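Local coordinates for restriction endonuclease AspBHI (Azoarcus sp., PDB 4OC8), which acts as a DNA modification-dependent restriction endonuclease, probably pairing an N-terminal PUA-like DNA-binding domain with a PDDEXK-type nuclease domain, at residues I15-Y20 against T133-G138; T56-T61 against P120-F125; Q227-P232 against T357-I362; E239-R244 against A379-I384. All coordinates share one frame; numbering follows the deposited sequence.

In the fold
Contacts 1 and 2 belong to one mixed sheet in the N-terminal part of the chain, where strands 122-127 and 133-142 run side by side; both are buried and rely on backbone hydrogen bonds. They differ in what surrounds those bonds: contact 2 is lined almost wholly by apolar side chains, whereas contact 1 carries charges that reach the second subunit. Contacts 3 and 4, about 16 Å apart between centres, lie across the chain's centre from contact 2 and are only partly buried. Both involve helix ends or helix faces of the C-terminal half, and they meet where Ile362 touches Ile241. Contact 3 turns on one shared carbonyl, contact 4 on a leucine and a salt bridge.

Contact 1 of 4, residues I15-Y20 against T133-G138; sequences IVDAVY and TFRFRG
Thr133 meets Tyr20 through the backbone, its CA 3.5 Å from Tyr20 O in a CA-H...O contact. Next along, Phe134 and Tyr20 form an antiparallel hydrogen-bonded pair: Tyr20 N donates to Phe134 O at 2.8 Å, and Phe134 N returns the bond to Tyr20 O at 2.9 Å. Both rings leave on the same face of the sheet, where Tyr20 also packs on Phe4.

Arg135 faces Val19 as a non-hydrogen-bonded pair on the reverse face. Its CG lies opposite the backbone N (chi1 -178°) and the chain kinks at chi3 (-60°), which runs it past the backbone of Asp17 and lays one guanidinium face over Val19 CG2, 3.6 Å from NH2. The charge itself is met by Glu128.

Phe136 N bonds to Ala18 O (3.1 Å), and Phe136 O accepts from Asp17 N, at the type II turn from Ile15 to Ala18. The Phe136 side chain lies alongside Tyr20, with Tyr20 CE1 3.8 Å from Phe136 CB, while its ring edge meets the Ile15 carbonyl at CD2 to O, 3.5 Å. Tyr20 OH in turn accepts from Ile15 N, tying the turn to the strand.

Arg137 NH1 stands 3.7 Å from Asp17 OD1, a long ion pair with the two planes 82° apart and no N-H aimed at the oxygen. Arg137 NE bonds to Thr126. Gly138 ends the segment, its CA near Val16 CG2.

Backbone bonds therefore hold the strands together, while Asp17 of the turn and the two arginines of the strand find their stronger partners outside the pair, Asp17 in Arg164 of the second subunit.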
loop_
_atom_site.group_PDB
_atom_site.type_symbol
_atom_site.label_atom_id
_atom_site.label_comp_id
_atom_site.label_asym_id
_atom_site.label_seq_id
_atom_site.Cartn_x
_atom_site.Cartn_y
_atom_site.Cartn_z
ATOM N N ILE A 15 -0.515 -32.888 5.936
ATOM C CA ILE A 15 0.686 -32.053 5.923
ATOM C C ILE A 15 0.560 -30.887 4.934
ATOM O O ILE A 15 0.169 -31.076 3.780
ATOM C CB ILE A 15 1.931 -32.908 5.592
ATOM C CG1 ILE A 15 1.995 -34.117 6.533
ATOM C CG2 ILE A 15 3.207 -32.072 5.671
ATOM C CD1 ILE A 15 2.736 -35.310 5.967
ATOM N N VAL A 16 0.885 -29.684 5.397
ATOM C CA VAL A 16 0.755 -28.482 4.578
ATOM C C VAL A 16 1.492 -28.604 3.245
ATOM O O VAL A 16 2.688 -28.911 3.207
ATOM C CB VAL A 16 1.241 -27.232 5.331
ATOM C CG1 VAL A 16 1.325 -26.043 4.391
ATOM C CG2 VAL A 16 0.320 -26.936 6.503
ATOM N N ASP A 17 0.753 -28.386 2.160
ATOM C CA ASP A 17 1.284 -28.454 0.797
ATOM C C ASP A 17 1.729 -29.856 0.361
ATOM O O ASP A 17 2.466 -30.004 -0.613
ATOM C CB ASP A 17 2.395 -27.418 0.575
ATOM C CG ASP A 17 1.885 -25.986 0.661
ATOM O OD1 ASP A 17 0.653 -25.783 0.721
ATOM O OD2 ASP A 17 2.720 -25.061 0.654
ATOM N N ALA A 18 1.269 -30.882 1.070
ATOM C CA ALA A 18 1.500 -32.260 0.643
ATOM C C ALA A 18 0.424 -32.686 -0.353
ATOM O O ALA A 18 -0.718 -32.223 -0.288
ATOM C CB ALA A 18 1.529 -33.198 1.834
ATOM N N VAL A 19 0.788 -33.566 -1.278
ATOM C CA VAL A 19 -0.135 -33.953 -2.336
ATOM C C VAL A 19 -0.771 -35.314 -2.079
ATOM O O VAL A 19 -0.087 -36.312 -1.885
ATOM C CB VAL A 19 0.544 -33.935 -3.717
ATOM C CG1 VAL A 19 -0.386 -34.507 -4.773
ATOM C CG2 VAL A 19 0.957 -32.515 -4.078
ATOM N N TYR A 20 -2.096 -35.331 -2.082
ATOM C CA TYR A 20 -2.863 -36.532 -1.827
ATOM C C TYR A 20 -3.640 -36.905 -3.079
ATOM O O TYR A 20 -4.586 -36.221 -3.465
ATOM C CB TYR A 20 -3.806 -36.298 -0.650
ATOM C CG TYR A 20 -3.076 -35.892 0.608
ATOM C CD1 TYR A 20 -2.765 -34.565 0.854
ATOM C CD2 TYR A 20 -2.682 -36.840 1.540
ATOM C CE1 TYR A 20 -2.089 -34.192 1.999
ATOM C CE2 TYR A 20 -2.010 -36.477 2.687
ATOM C CZ TYR A 20 -1.714 -35.152 2.912
ATOM O OH TYR A 20 -1.044 -34.782 4.056
ATOM N N THR A 133 -6.507 -35.259 -7.734
ATOM C CA THR A 133 -5.524 -35.092 -6.667
ATOM C C THR A 133 -5.704 -33.750 -5.968
ATOM O O THR A 133 -6.178 -32.785 -6.570
ATOM C CB THR A 133 -4.085 -35.142 -7.201
ATOM O OG1 THR A 133 -3.815 -33.951 -7.945
ATOM C CG2 THR A 133 -3.879 -36.345 -8.092
ATOM N N PHE A 134 -5.310 -33.687 -4.700
ATOM C CA PHE A 134 -5.479 -32.469 -3.920
ATOM C C PHE A 134 -4.245 -32.144 -3.095
ATOM O O PHE A 134 -3.689 -33.008 -2.435
ATOM C CB PHE A 134 -6.683 -32.596 -2.991
ATOM C CG PHE A 134 -7.971 -32.876 -3.704
ATOM C CD1 PHE A 134 -8.350 -34.175 -3.995
ATOM C CD2 PHE A 134 -8.808 -31.840 -4.078
ATOM C CE1 PHE A 134 -9.535 -34.435 -4.650
ATOM C CE2 PHE A 134 -9.998 -32.095 -4.729
ATOM C CZ PHE A 134 -10.361 -33.395 -5.017
ATOM N N ARG A 135 -3.828 -30.886 -3.134
ATOM C CA ARG A 135 -2.785 -30.391 -2.253
ATOM C C ARG A 135 -3.426 -29.736 -1.029
ATOM O O ARG A 135 -4.207 -28.786 -1.157
ATOM C CB ARG A 135 -1.893 -29.389 -2.989
ATOM C CG ARG A 135 -0.743 -28.850 -2.160
ATOM C CD ARG A 135 0.067 -27.839 -2.948
ATOM N NE ARG A 135 0.632 -28.432 -4.155
ATOM C CZ ARG A 135 1.878 -28.878 -4.257
ATOM N NH1 ARG A 135 2.702 -28.788 -3.222
ATOM N NH2 ARG A 135 2.306 -29.404 -5.396
ATOM N N PHE A 136 -3.104 -30.260 0.153
ATOM C CA PHE A 136 -3.606 -29.704 1.404
ATOM C C PHE A 136 -2.940 -28.363 1.682
ATOM O O PHE A 136 -1.714 -28.266 1.723
ATOM C CB PHE A 136 -3.362 -30.670 2.565
ATOM C CG PHE A 136 -3.827 -30.146 3.895
ATOM C CD1 PHE A 136 -5.179 -29.985 4.159
ATOM C CD2 PHE A 136 -2.916 -29.815 4.882
ATOM C CE1 PHE A 136 -5.609 -29.501 5.374
ATOM C CE2 PHE A 136 -3.343 -29.330 6.103
ATOM C CZ PHE A 136 -4.693 -29.176 6.348
ATOM N N ARG A 137 -3.754 -27.329 1.869
ATOM C CA ARG A 137 -3.238 -25.971 1.992
ATOM C C ARG A 137 -3.189 -25.481 3.429
ATOM O O ARG A 137 -2.505 -24.504 3.736
ATOM C CB ARG A 137 -4.053 -25.004 1.132
ATOM C CG ARG A 137 -3.876 -25.217 -0.362
ATOM C CD ARG A 137 -2.430 -25.513 -0.710
ATOM N NE ARG A 137 -2.159 -25.337 -2.131
ATOM C CZ ARG A 137 -1.377 -24.385 -2.632
ATOM N NH1 ARG A 137 -0.778 -23.523 -1.821
ATOM N NH2 ARG A 137 -1.187 -24.299 -3.942
ATOM N N GLY A 138 -3.918 -26.156 4.308
ATOM C CA GLY A 138 -3.894 -25.815 5.715
ATOM C C GLY A 138 -5.229 -25.904 6.436
ATOM O O GLY A 138 -6.271 -26.183 5.843
#

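Contact 2 of 4, residues T56-T61 against P120-F125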
loop_
_atom_site.group_PDB
_atom_site.type_symbol
_atom_site.label_atom_id
_atom_site.label_comp_id
_atom_site.label_asym_id
_atom_site.label_seq_id
_atom_site.Cartn_x
_atom_site.Cartn_y
_atom_site.Cartn_z
ATOM N N THR A 56 -19.805 -30.895 11.696
ATOM C CA THR A 56 -18.718 -31.244 12.602
ATOM C C THR A 56 -17.358 -30.884 12.004
ATOM O O THR A 56 -16.413 -30.552 12.727
ATOM C CB THR A 56 -18.746 -32.743 12.945
ATOM O OG1 THR A 56 -18.477 -33.513 11.766
ATOM C CG2 THR A 56 -20.111 -33.124 13.490
ATOM N N LEU A 57 -17.278 -30.941 10.679
ATOM C CA LEU A 57 -16.042 -30.659 9.965
ATOM C C LEU A 57 -16.360 -30.159 8.556
ATOM O O LEU A 57 -17.278 -30.661 7.915
ATOM C CB LEU A 57 -15.205 -31.930 9.881
ATOM C CG LEU A 57 -13.775 -31.761 9.393
ATOM C CD1 LEU A 57 -12.831 -31.675 10.579
ATOM C CD2 LEU A 57 -13.407 -32.904 8.480
ATOM N N LEU A 58 -15.606 -29.174 8.073
ATOM C CA LEU A 58 -15.845 -28.626 6.736
ATOM C C LEU A 58 -14.606 -28.647 5.836
ATOM O O LEU A 58 -13.559 -28.101 6.188
ATOM C CB LEU A 58 -16.412 -27.206 6.826
ATOM C CG LEU A 58 -16.604 -26.494 5.482
ATOM C CD1 LEU A 58 -17.480 -27.317 4.559
ATOM C CD2 LEU A 58 -17.185 -25.098 5.660
ATOM N N VAL A 59 -14.738 -29.273 4.668
ATOM C CA VAL A 59 -13.653 -29.338 3.691
ATOM C C VAL A 59 -13.929 -28.451 2.470
ATOM O O VAL A 59 -14.901 -28.664 1.752
ATOM C CB VAL A 59 -13.429 -30.783 3.209
ATOM C CG1 VAL A 59 -12.407 -30.819 2.093
ATOM C CG2 VAL A 59 -12.988 -31.652 4.352
ATOM N N LEU A 60 -13.077 -27.456 2.241
ATOM C CA LEU A 60 -13.226 -26.572 1.085
ATOM C C LEU A 60 -12.166 -26.874 0.038
ATOM O O LEU A 60 -10.967 -26.855 0.334
ATOM C CB LEU A 60 -13.115 -25.106 1.500
ATOM C CG LEU A 60 -14.117 -24.607 2.538
ATOM C CD1 LEU A 60 -13.854 -23.149 2.877
ATOM C CD2 LEU A 60 -15.536 -24.800 2.043
ATOM N N THR A 61 -12.605 -27.160 -1.185
ATOM C CA THR A 61 -11.669 -27.389 -2.281
ATOM C C THR A 61 -11.761 -26.264 -3.309
ATOM O O THR A 61 -12.796 -25.614 -3.446
ATOM C CB THR A 61 -11.894 -28.749 -2.971
ATOM O OG1 THR A 61 -12.996 -28.654 -3.880
ATOM C CG2 THR A 61 -12.171 -29.831 -1.942
ATOM N N PRO A 120 -16.932 -25.573 12.818
ATOM C CA PRO A 120 -16.177 -26.782 12.488
ATOM C C PRO A 120 -14.813 -26.424 11.937
ATOM O O PRO A 120 -14.665 -25.362 11.336
ATOM C CB PRO A 120 -17.021 -27.420 11.385
ATOM C CG PRO A 120 -17.691 -26.274 10.724
ATOM C CD PRO A 120 -17.966 -25.272 11.813
ATOM N N PRO A 121 -13.818 -27.294 12.152
ATOM C CA PRO A 121 -12.509 -27.133 11.514
ATOM C C PRO A 121 -12.647 -27.056 9.998
ATOM O O PRO A 121 -13.293 -27.908 9.385
ATOM C CB PRO A 121 -11.769 -28.413 11.914
ATOM C CG PRO A 121 -12.388 -28.805 13.199
ATOM C CD PRO A 121 -13.843 -28.440 13.076
ATOM N N ILE A 122 -12.050 -26.029 9.406
ATOM C CA ILE A 122 -12.086 -25.846 7.967
ATOM C C ILE A 122 -10.788 -26.344 7.355
ATOM O O ILE A 122 -9.721 -25.797 7.622
ATOM C CB ILE A 122 -12.301 -24.366 7.602
ATOM C CG1 ILE A 122 -13.688 -23.905 8.060
ATOM C CG2 ILE A 122 -12.141 -24.155 6.108
ATOM C CD1 ILE A 122 -13.661 -22.854 9.154
ATOM N N LEU A 123 -10.883 -27.388 6.539
ATOM C CA LEU A 123 -9.715 -27.943 5.865
ATOM C C LEU A 123 -9.675 -27.522 4.403
ATOM O O LEU A 123 -10.517 -27.936 3.608
ATOM C CB LEU A 123 -9.713 -29.471 5.956
ATOM C CG LEU A 123 -9.687 -30.111 7.347
ATOM C CD1 LEU A 123 -9.659 -31.610 7.212
ATOM C CD2 LEU A 123 -8.491 -29.631 8.143
ATOM N N VAL A 124 -8.686 -26.707 4.052
ATOM C CA VAL A 124 -8.542 -26.193 2.695
ATOM C C VAL A 124 -7.708 -27.119 1.802
ATOM O O VAL A 124 -6.610 -27.538 2.176
ATOM C CB VAL A 124 -7.886 -24.799 2.711
ATOM C CG1 VAL A 124 -7.821 -24.217 1.310
ATOM C CG2 VAL A 124 -8.646 -23.872 3.647
ATOM N N PHE A 125 -8.240 -27.439 0.625
ATOM C CA PHE A 125 -7.500 -28.197 -0.380
ATOM C C PHE A 125 -7.567 -27.474 -1.719
ATOM O O PHE A 125 -8.552 -26.796 -2.012
ATOM C CB PHE A 125 -8.090 -29.598 -0.552
ATOM C CG PHE A 125 -7.864 -30.511 0.615
ATOM C CD1 PHE A 125 -8.773 -30.559 1.660
ATOM C CD2 PHE A 125 -6.754 -31.340 0.657
ATOM C CE1 PHE A 125 -8.574 -31.411 2.737
ATOM C CE2 PHE A 125 -6.548 -32.193 1.728
ATOM C CZ PHE A 125 -7.460 -32.231 2.769
#
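Leu58 and Leu60 supply all the backbone bonds that strand 57-61 makes to the 120-125 segment. Leu58 N takes Pro121 O at 2.9 Å and Leu58 O receives Leu123 N at 2.8 Å; two residues on, Leu60 N reaches Leu123 O at 2.9 Å and Leu60 O accepts Phe125 N at 2.8 Å. One residue of the first strand thus bonds to two of the second, spaced either side of its bridge partner, which is the signature of parallel pairing. The strand directions differ by 19°. CA-H...O contacts fill the gaps between these bonds, such as that of Ile122 CA to Leu58 O.

The apolar contacts split between the two faces. On one, Val59 and Phe125 cross slantwise, with Val59 CG1 3.7 Å from Phe125 CD1. The branch that does this is the one set opposite the backbone N (chi1 174°). On the other face Leu60 CD1 touches Ile122 CG2 at 3.8 Å.

Pro121 meets the start of the strand. Leu57 crosses it at about a right angle, Leu57 CD1 lying 3.7 Å from Pro121 CB, and the other leucine methyl lies near Leu123 CD1. Having no N-H, Pro121 gives only its carbonyl to the pairing, and its CD rests 3.3 Å from Thr56 O.

Around this pair, strand 46-48 and the residue after it pair with the other edge of 55-62, through Arg47 and Arg49, and strand 133-142 flanks 122-127 on its far edge. Helix 182-189 covers Leu57, Pro121 and Leu123 with Val185 and its neighbours, while helix 34-37 packs Leu34 on Val59 and Phe125, whose ring also meets that of Phe136.

Contact 3 of 4, residues Q227-P232 against T357-I362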
loop_
_atom_site.group_PDB
_atom_site.type_symbol
_atom_site.label_atom_id
_atom_site.label_comp_id
_atom_site.label_asym_id
_atom_site.label_seq_id
_atom_site.Cartn_x
_atom_site.Cartn_y
_atom_site.Cartn_z
ATOM N N GLN A 227 4.649 -14.615 -18.019
ATOM C CA GLN A 227 4.342 -13.192 -18.139
ATOM C C GLN A 227 3.340 -12.908 -19.254
ATOM O O GLN A 227 2.614 -11.915 -19.206
ATOM C CB GLN A 227 5.623 -12.385 -18.360
ATOM C CG GLN A 227 6.620 -12.491 -17.219
ATOM C CD GLN A 227 7.972 -11.895 -17.564
ATOM O OE1 GLN A 227 8.069 -10.740 -17.974
ATOM N NE2 GLN A 227 9.024 -12.687 -17.407
ATOM N N LEU A 228 3.305 -13.782 -20.256
ATOM C CA LEU A 228 2.376 -13.629 -21.369
ATOM C C LEU A 228 1.122 -14.467 -21.131
ATOM O O LEU A 228 1.170 -15.481 -20.427
ATOM C CB LEU A 228 3.042 -14.039 -22.685
ATOM C CG LEU A 228 4.350 -13.337 -23.053
ATOM C CD1 LEU A 228 4.900 -13.893 -24.354
ATOM C CD2 LEU A 228 4.156 -11.828 -23.145
ATOM N N PRO A 229 -0.012 -14.040 -21.707
ATOM C CA PRO A 229 -1.272 -14.778 -21.573
ATOM C C PRO A 229 -1.167 -16.186 -22.144
ATOM O O PRO A 229 -0.400 -16.412 -23.079
ATOM C CB PRO A 229 -2.250 -13.946 -22.407
ATOM C CG PRO A 229 -1.674 -12.581 -22.410
ATOM C CD PRO A 229 -0.193 -12.776 -22.439
ATOM N N ALA A 230 -1.930 -17.119 -21.584
ATOM C CA ALA A 230 -1.916 -18.502 -22.050
ATOM C C ALA A 230 -2.923 -18.717 -23.176
ATOM O O ALA A 230 -2.552 -19.062 -24.298
ATOM C CB ALA A 230 -2.194 -19.455 -20.894
ATOM N N THR A 231 -4.198 -18.508 -22.868
ATOM C CA THR A 231 -5.274 -18.701 -23.835
ATOM C C THR A 231 -5.220 -17.649 -24.945
ATOM O O THR A 231 -4.689 -16.559 -24.740
ATOM C CB THR A 231 -6.649 -18.635 -23.141
ATOM O OG1 THR A 231 -7.049 -17.268 -22.986
ATOM C CG2 THR A 231 -6.590 -19.305 -21.775
ATOM N N PRO A 232 -5.762 -17.976 -26.132
ATOM C CA PRO A 232 -5.811 -17.010 -27.240
ATOM C C PRO A 232 -6.745 -15.817 -26.994
ATOM O O PRO A 232 -6.525 -14.747 -27.570
ATOM C CB PRO A 232 -6.323 -17.852 -28.418
ATOM C CG PRO A 232 -6.991 -19.030 -27.796
ATOM C CD PRO A 232 -6.206 -19.316 -26.554
ATOM N N THR A 357 4.742 -5.149 -14.229
ATOM C CA THR A 357 3.412 -5.527 -14.681
ATOM C C THR A 357 3.465 -5.959 -16.138
ATOM O O THR A 357 3.560 -5.124 -17.033
ATOM C CB THR A 357 2.437 -4.350 -14.556
ATOM O OG1 THR A 357 2.624 -3.710 -13.291
ATOM C CG2 THR A 357 1.004 -4.825 -14.670
ATOM N N THR A 358 3.404 -7.265 -16.371
ATOM C CA THR A 358 3.476 -7.808 -17.719
ATOM C C THR A 358 2.088 -8.078 -18.288
ATOM O O THR A 358 1.081 -7.730 -17.672
ATOM C CB THR A 358 4.309 -9.095 -17.751
ATOM O OG1 THR A 358 3.629 -10.133 -17.032
ATOM C CG2 THR A 358 5.663 -8.847 -17.120
ATOM N N ALA A 359 2.042 -8.703 -19.460
ATOM C CA ALA A 359 0.789 -8.908 -20.179
ATOM C C ALA A 359 -0.239 -9.715 -19.382
ATOM O O ALA A 359 -1.419 -9.354 -19.331
ATOM C CB ALA A 359 1.052 -9.560 -21.526
ATOM N N GLN A 360 0.211 -10.805 -18.765
ATOM C CA GLN A 360 -0.664 -11.628 -17.941
ATOM C C GLN A 360 -1.259 -10.789 -16.811
ATOM O O GLN A 360 -2.448 -10.895 -16.492
ATOM C CB GLN A 360 0.104 -12.827 -17.379
ATOM C CG GLN A 360 -0.736 -13.757 -16.523
ATOM C CD GLN A 360 -2.020 -14.182 -17.210
ATOM O OE1 GLN A 360 -2.012 -14.585 -18.372
ATOM N NE2 GLN A 360 -3.134 -14.086 -16.493
ATOM N N ASP A 361 -0.426 -9.936 -16.228
ATOM C CA ASP A 361 -0.860 -9.066 -15.149
ATOM C C ASP A 361 -1.926 -8.084 -15.627
ATOM O O ASP A 361 -2.910 -7.833 -14.928
ATOM C CB ASP A 361 0.338 -8.336 -14.542
ATOM C CG ASP A 361 1.316 -9.285 -13.870
ATOM O OD1 ASP A 361 0.856 -10.311 -13.321
ATOM O OD2 ASP A 361 2.535 -9.016 -13.890
ATOM N N ILE A 362 -1.739 -7.547 -16.828
ATOM C CA ILE A 362 -2.744 -6.674 -17.421
ATOM C C ILE A 362 -4.054 -7.436 -17.619
ATOM O O ILE A 362 -5.138 -6.905 -17.369
ATOM C CB ILE A 362 -2.266 -6.073 -18.758
ATOM C CG1 ILE A 362 -1.039 -5.189 -18.529
ATOM C CG2 ILE A 362 -3.375 -5.263 -19.414
ATOM C CD1 ILE A 362 -0.529 -4.522 -19.784
HETATM O O HOH W 1 -4.124 -15.875 -19.324
#
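Gln227 sets its CG opposite its carbonyl carbon (chi1 -62°) and then runs extended, crossing Thr358 at about a right angle; Thr358 in turn holds OG1 between its backbone N and carbonyl carbon (chi1 67°), pointing it at Gln227 O. That hydroxyl donates at 3.0 Å from OG1 to Gln227 O, in the carbonyl plane and on a lone pair, while Gln360 N reaches the same oxygen at 2.7 Å from a tilted direction. Thr358 CG2 lies against the Gln227 amide, whose OE1 is taken by Val339 N. A valine in place of Thr358 would probably leave Gln227 O held by Gln360 N alone, with the helix end less firmly fixed. One residue on, Ala359 CB packs 3.6 Å from Pro229 CD. The Gln360 chain bends so that OE1 sits 3.3 Å from Pro229 CA and accepts a bond from a water at 2.7 Å; that water takes a weak bond from Ala230 N.

Thr358 is the N-cap residue of helix 359-368, yet its hydroxyl makes no capping bond. Asp361 OD2 accepts Thr358 N, the return half of a capping box, and the carbonyl ending helix 224-227 satisfies a first-turn amide, joining two helix ends beside strand 354-357 of the nuclease sheet.

Contact 4 of 4, residues E239-R244 against A379-I384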
loop_
_atom_site.group_PDB
_atom_site.type_symbol
_atom_site.label_atom_id
_atom_site.label_comp_id
_atom_site.label_asym_id
_atom_site.label_seq_id
_atom_site.Cartn_x
_atom_site.Cartn_y
_atom_site.Cartn_z
ATOM N N GLU A 239 -3.982 -7.605 -27.451
ATOM C CA GLU A 239 -3.812 -7.133 -28.816
ATOM C C GLU A 239 -4.681 -5.913 -29.103
ATOM O O GLU A 239 -4.247 -4.997 -29.806
ATOM C CB GLU A 239 -4.088 -8.252 -29.826
ATOM C CG GLU A 239 -3.742 -7.887 -31.262
ATOM C CD GLU A 239 -2.354 -7.275 -31.404
ATOM O OE1 GLU A 239 -1.401 -7.762 -30.756
ATOM O OE2 GLU A 239 -2.218 -6.297 -32.172
ATOM N N VAL A 240 -5.899 -5.893 -28.559
ATOM C CA VAL A 240 -6.770 -4.728 -28.723
ATOM C C VAL A 240 -6.084 -3.474 -28.177
ATOM O O VAL A 240 -6.124 -2.400 -28.796
ATOM C CB VAL A 240 -8.142 -4.917 -28.040
ATOM C CG1 VAL A 240 -8.977 -3.657 -28.167
ATOM C CG2 VAL A 240 -8.880 -6.091 -28.650
ATOM N N ILE A 241 -5.430 -3.631 -27.030
ATOM C CA ILE A 241 -4.682 -2.537 -26.420
ATOM C C ILE A 241 -3.523 -2.097 -27.307
ATOM O O ILE A 241 -3.392 -0.908 -27.600
ATOM C CB ILE A 241 -4.150 -2.903 -25.017
ATOM C CG1 ILE A 241 -5.311 -3.195 -24.065
ATOM C CG2 ILE A 241 -3.288 -1.777 -24.459
ATOM C CD1 ILE A 241 -4.872 -3.631 -22.685
ATOM N N ARG A 242 -2.689 -3.049 -27.733
ATOM C CA ARG A 242 -1.569 -2.737 -28.631
ATOM C C ARG A 242 -2.027 -1.983 -29.883
ATOM O O ARG A 242 -1.329 -1.097 -30.383
ATOM C CB ARG A 242 -0.845 -4.007 -29.072
ATOM C CG ARG A 242 0.009 -4.672 -28.024
ATOM C CD ARG A 242 0.815 -5.797 -28.658
ATOM N NE ARG A 242 1.220 -6.817 -27.696
ATOM C CZ ARG A 242 0.552 -7.950 -27.479
ATOM N NH1 ARG A 242 -0.561 -8.210 -28.158
ATOM N NH2 ARG A 242 0.995 -8.824 -26.582
ATOM N N GLN A 243 -3.202 -2.350 -30.386
ATOM C CA GLN A 243 -3.763 -1.713 -31.568
ATOM C C GLN A 243 -4.280 -0.309 -31.280
ATOM O O GLN A 243 -4.178 0.579 -32.123
ATOM C CB GLN A 243 -4.881 -2.574 -32.162
ATOM C CG GLN A 243 -4.381 -3.821 -32.866
ATOM C CD GLN A 243 -3.418 -3.494 -33.988
ATOM O OE1 GLN A 243 -3.787 -2.842 -34.965
ATOM N NE2 GLN A 243 -2.170 -3.935 -33.849
ATOM N N ARG A 244 -4.839 -0.110 -30.092
ATOM C CA ARG A 244 -5.396 1.193 -29.737
ATOM C C ARG A 244 -4.356 2.318 -29.759
ATOM O O ARG A 244 -4.681 3.464 -30.080
ATOM C CB ARG A 244 -6.079 1.129 -28.366
ATOM C CG ARG A 244 -6.627 2.460 -27.864
ATOM C CD ARG A 244 -7.698 3.002 -28.787
ATOM N NE ARG A 244 -8.911 2.197 -28.739
ATOM C CZ ARG A 244 -10.068 2.623 -28.246
ATOM N NH1 ARG A 244 -10.172 3.860 -27.768
ATOM N NH2 ARG A 244 -11.124 1.817 -28.238
ATOM N N ALA A 379 -14.491 -0.440 -24.969
ATOM C CA ALA A 379 -15.254 0.501 -24.151
ATOM C C ALA A 379 -14.405 1.053 -23.008
ATOM O O ALA A 379 -14.461 2.248 -22.696
ATOM C CB ALA A 379 -16.492 -0.168 -23.608
ATOM N N TRP A 380 -13.618 0.171 -22.394
ATOM C CA TRP A 380 -12.724 0.537 -21.307
ATOM C C TRP A 380 -11.714 1.592 -21.749
ATOM O O TRP A 380 -11.521 2.611 -21.070
ATOM C CB TRP A 380 -12.000 -0.707 -20.790
ATOM C CG TRP A 380 -11.026 -0.433 -19.685
ATOM C CD1 TRP A 380 -11.320 -0.037 -18.415
ATOM C CD2 TRP A 380 -9.600 -0.549 -19.747
ATOM N NE1 TRP A 380 -10.169 0.112 -17.687
ATOM C CE2 TRP A 380 -9.095 -0.199 -18.483
ATOM C CE3 TRP A 380 -8.697 -0.914 -20.752
ATOM C CZ2 TRP A 380 -7.735 -0.202 -18.190
ATOM C CZ3 TRP A 380 -7.344 -0.916 -20.463
ATOM C CH2 TRP A 380 -6.876 -0.565 -19.192
ATOM N N LEU A 381 -11.080 1.343 -22.893
ATOM C CA LEU A 381 -10.115 2.276 -23.467
ATOM C C LEU A 381 -10.766 3.611 -23.836
ATOM O O LEU A 381 -10.171 4.678 -23.647
ATOM C CB LEU A 381 -9.435 1.653 -24.684
ATOM C CG LEU A 381 -8.465 0.518 -24.362
ATOM C CD1 LEU A 381 -8.014 -0.193 -25.622
ATOM C CD2 LEU A 381 -7.266 1.047 -23.594
ATOM N N ASP A 382 -11.986 3.545 -24.362
ATOM C CA ASP A 382 -12.755 4.751 -24.643
ATOM C C ASP A 382 -12.906 5.555 -23.357
ATOM O O ASP A 382 -12.728 6.781 -23.344
ATOM C CB ASP A 382 -14.130 4.400 -25.221
ATOM C CG ASP A 382 -14.051 3.882 -26.650
ATOM O OD1 ASP A 382 -13.159 4.332 -27.403
ATOM O OD2 ASP A 382 -14.886 3.028 -27.018
ATOM N N GLY A 383 -13.213 4.843 -22.276
ATOM C CA GLY A 383 -13.314 5.437 -20.956
ATOM C C GLY A 383 -12.034 6.126 -20.521
ATOM O O GLY A 383 -12.065 7.268 -20.061
ATOM N N ILE A 384 -10.907 5.436 -20.668
ATOM C CA ILE A 384 -9.619 6.016 -20.290
ATOM C C ILE A 384 -9.328 7.289 -21.071
ATOM O O ILE A 384 -9.049 8.329 -20.480
ATOM C CB ILE A 384 -8.455 5.045 -20.528
ATOM C CG1 ILE A 384 -8.726 3.705 -19.855
ATOM C CG2 ILE A 384 -7.146 5.645 -20.022
ATOM C CD1 ILE A 384 -7.656 2.683 -20.136
#
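Leu381 and Arg244 bury the most surface here, sliding past each other in opposite directions. Leu381 CD1 lies 3.6 Å from Arg244 CB, and Leu381 CB sits over the centre of one guanidinium face, 3.7 Å from CZ. To get there the arginine bends at chi2 (62°) and again at chi3, folding its head back over the leucine. The guanidinium edge then faces Asp382: NH1 donates to OD1 at 3.0 Å, close to its own plane but from above the carboxylate plane, and a weaker bond runs from NH2 to the same OD1 at 3.3 Å. NH2 also pairs with Asp378, so one arginine is shared by two acids a turn apart. A leucine in place of Arg244 would probably leave Asp382 and Asp378 without their common positive partner.

Ile241 is the third main contributor. Its CG1 is 4.3 Å from Leu381 CD1, and its CD1 approaches Trp380 CZ3 obliquely, also at 4.3 Å. The two helix segments approach to 11.1 Å between axes, crossing at -39°, with leucine and isoleucine filling between them.

On the side of helix 359-368, Ile241 and Trp380 meet Leu366, and helix 251-263 covers both through Phe252 and Leu259, while Asp382 packs on Ala207 of the third subunit.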